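Local coordinates for protein acinetobacter secreted protease CpaA (Acinetobacter nosocomialis M2, PDB 6O38) that is a secreted zinc metalloprotease, a type II secretion substrate that is bound by its chaperone CpaB and probably cleaves proteins, at residues 378-383 and 458-463. Residues are numbered along the deposited sequence; the frame is centred on the assembly and turned at random.
Sequences LLVSSP and VYYQGN
S381 OG takes a hydrogen bond from Q461 NE2 at 3.2 Å, lying close to the plane of that amide, and also bonds N386 OD1. The same NE2 reaches the carbonyl of A394, so the amide nitrogen is shared between strand neighbour and helix. Q461 gets there with CG anti to the backbone N (chi1 170°) and the chain extended beyond it. Four backbone bonds join the parallel segments: L378 O receives Y459 N at 2.7 Å, Y459 O receives V380 N, V380 O receives Q461 N, and Q461 O receives S382 N at 2.8 Å, just past the strand end. On the face with V380, its CG1 sits at the edge of the Y460 ring, 3.6 Å from CD1, while its CG2 meets V458 CG2 at 3.9 Å. The far end of Y460 passes beside S382 CB, and its hydroxyl bonds E464. On the other face, Y459 leads away, its OH hydrogen-bonded to N486 OD1, and touches the HExxH motif, whose histidines H498 and H502 bind the zinc ion, consistent with a core strand of the metzincin-like protease domain. Strand 416-425 pairs along the other edge of strand 367-381, helix 391-411 packs over Q461 and Y459, and S382 sits at the N-cap of helix 383-389, its OG weakly bonded to E384 N.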
loop_
_atom_site.group_PDB
_atom_site.type_symbol
_atom_site.label_atom_id
_atom_site.label_comp_id
_atom_site.label_asym_id
_atom_site.label_seq_id
_atom_site.Cartn_x
_atom_site.Cartn_y
_atom_site.Cartn_z
ATOM N N LEU A 378 21.611 5.616 -15.556
ATOM C CA LEU A 378 22.482 4.541 -16.011
ATOM C C LEU A 378 22.588 3.502 -14.904
ATOM O O LEU A 378 23.027 3.817 -13.793
ATOM C CB LEU A 378 23.866 5.073 -16.382
ATOM C CG LEU A 378 24.961 4.021 -16.578
ATOM C CD1 LEU A 378 24.621 3.091 -17.734
ATOM C CD2 LEU A 378 26.315 4.681 -16.794
ATOM N N LEU A 379 22.184 2.272 -15.203
ATOM C CA LEU A 379 22.186 1.188 -14.229
ATOM C C LEU A 379 23.459 0.368 -14.401
ATOM O O LEU A 379 23.714 -0.170 -15.484
ATOM C CB LEU A 379 20.947 0.309 -14.392
ATOM C CG LEU A 379 19.606 1.046 -14.341
ATOM C CD1 LEU A 379 18.444 0.067 -14.443
ATOM C CD2 LEU A 379 19.496 1.887 -13.078
ATOM N N VAL A 380 24.249 0.273 -13.336
ATOM C CA VAL A 380 25.506 -0.468 -13.338
ATOM C C VAL A 380 25.386 -1.609 -12.339
ATOM O O VAL A 380 25.064 -1.383 -11.167
ATOM C CB VAL A 380 26.702 0.438 -12.993
ATOM C CG1 VAL A 380 28.007 -0.326 -13.151
ATOM C CG2 VAL A 380 26.694 1.684 -13.864
ATOM N N SER A 381 25.644 -2.829 -12.803
ATOM C CA SER A 381 25.585 -4.021 -11.968
ATOM C C SER A 381 26.959 -4.673 -11.920
ATOM O O SER A 381 27.581 -4.896 -12.963
ATOM C CB SER A 381 24.546 -5.014 -12.492
ATOM O OG SER A 381 24.116 -5.889 -11.465
ATOM N N SER A 382 27.425 -4.972 -10.712
ATOM C CA SER A 382 28.730 -5.594 -10.549
ATOM C C SER A 382 28.693 -7.039 -11.044
ATOM O O SER A 382 27.683 -7.728 -10.873
ATOM C CB SER A 382 29.160 -5.556 -9.083
ATOM O OG SER A 382 30.386 -6.241 -8.892
ATOM N N PRO A 383 29.768 -7.518 -11.675
ATOM C CA PRO A 383 29.825 -8.944 -12.039
ATOM C C PRO A 383 29.673 -9.871 -10.848
ATOM O O PRO A 383 29.156 -10.986 -11.005
ATOM C CB PRO A 383 31.206 -9.086 -12.694
ATOM C CG PRO A 383 31.568 -7.708 -13.137
ATOM C CD PRO A 383 30.953 -6.777 -12.137
ATOM N N VAL A 458 23.621 8.086 -12.554
ATOM C CA VAL A 458 24.143 6.726 -12.562
ATOM C C VAL A 458 23.792 6.071 -11.233
ATOM O O VAL A 458 23.830 6.718 -10.181
ATOM C CB VAL A 458 25.668 6.705 -12.818
ATOM C CG1 VAL A 458 26.372 7.731 -11.948
ATOM C CG2 VAL A 458 26.247 5.314 -12.590
ATOM N N TYR A 459 23.438 4.788 -11.283
ATOM C CA TYR A 459 23.143 4.012 -10.089
ATOM C C TYR A 459 23.865 2.674 -10.173
ATOM O O TYR A 459 23.901 2.043 -11.233
ATOM C CB TYR A 459 21.636 3.794 -9.922
ATOM C CG TYR A 459 21.238 3.386 -8.524
ATOM C CD1 TYR A 459 21.213 2.051 -8.152
ATOM C CD2 TYR A 459 20.898 4.339 -7.573
ATOM C CE1 TYR A 459 20.856 1.674 -6.877
ATOM C CE2 TYR A 459 20.538 3.971 -6.292
ATOM C CZ TYR A 459 20.518 2.637 -5.949
ATOM O OH TYR A 459 20.160 2.265 -4.673
ATOM N N TYR A 460 24.437 2.248 -9.049
ATOM C CA TYR A 460 25.335 1.103 -9.003
ATOM C C TYR A 460 24.791 0.047 -8.053
ATOM O O TYR A 460 24.404 0.362 -6.922
ATOM C CB TYR A 460 26.739 1.534 -8.571
ATOM C CG TYR A 460 27.724 0.396 -8.428
ATOM C CD1 TYR A 460 28.151 -0.321 -9.537
ATOM C CD2 TYR A 460 28.234 0.046 -7.185
ATOM C CE1 TYR A 460 29.055 -1.359 -9.412
ATOM C CE2 TYR A 460 29.137 -0.990 -7.050
ATOM C CZ TYR A 460 29.544 -1.689 -8.166
ATOM O OH TYR A 460 30.445 -2.722 -8.034
ATOM N N GLN A 461 24.760 -1.200 -8.517
ATOM C CA GLN A 461 24.343 -2.347 -7.716
ATOM C C GLN A 461 25.544 -3.272 -7.568
ATOM O O GLN A 461 25.949 -3.928 -8.533
ATOM C CB GLN A 461 23.162 -3.066 -8.368
ATOM C CG GLN A 461 22.804 -4.400 -7.738
ATOM C CD GLN A 461 21.542 -4.998 -8.330
ATOM O OE1 GLN A 461 20.443 -4.792 -7.817
ATOM N NE2 GLN A 461 21.694 -5.739 -9.424
ATOM N N GLY A 462 26.114 -3.325 -6.362
ATOM C CA GLY A 462 27.344 -4.052 -6.123
ATOM C C GLY A 462 27.203 -5.045 -4.981
ATOM O O GLY A 462 26.146 -5.165 -4.357
ATOM N N ASN A 463 28.300 -5.761 -4.733
ATOM C CA ASN A 463 28.366 -6.752 -3.665
ATOM C C ASN A 463 29.454 -6.430 -2.646
ATOM O O ASN A 463 29.742 -7.258 -1.773
ATOM C CB ASN A 463 28.583 -8.151 -4.256
ATOM C CG ASN A 463 28.277 -9.261 -3.266
ATOM O OD1 ASN A 463 27.311 -9.184 -2.508
ATOM N ND2 ASN A 463 29.105 -10.300 -3.267
#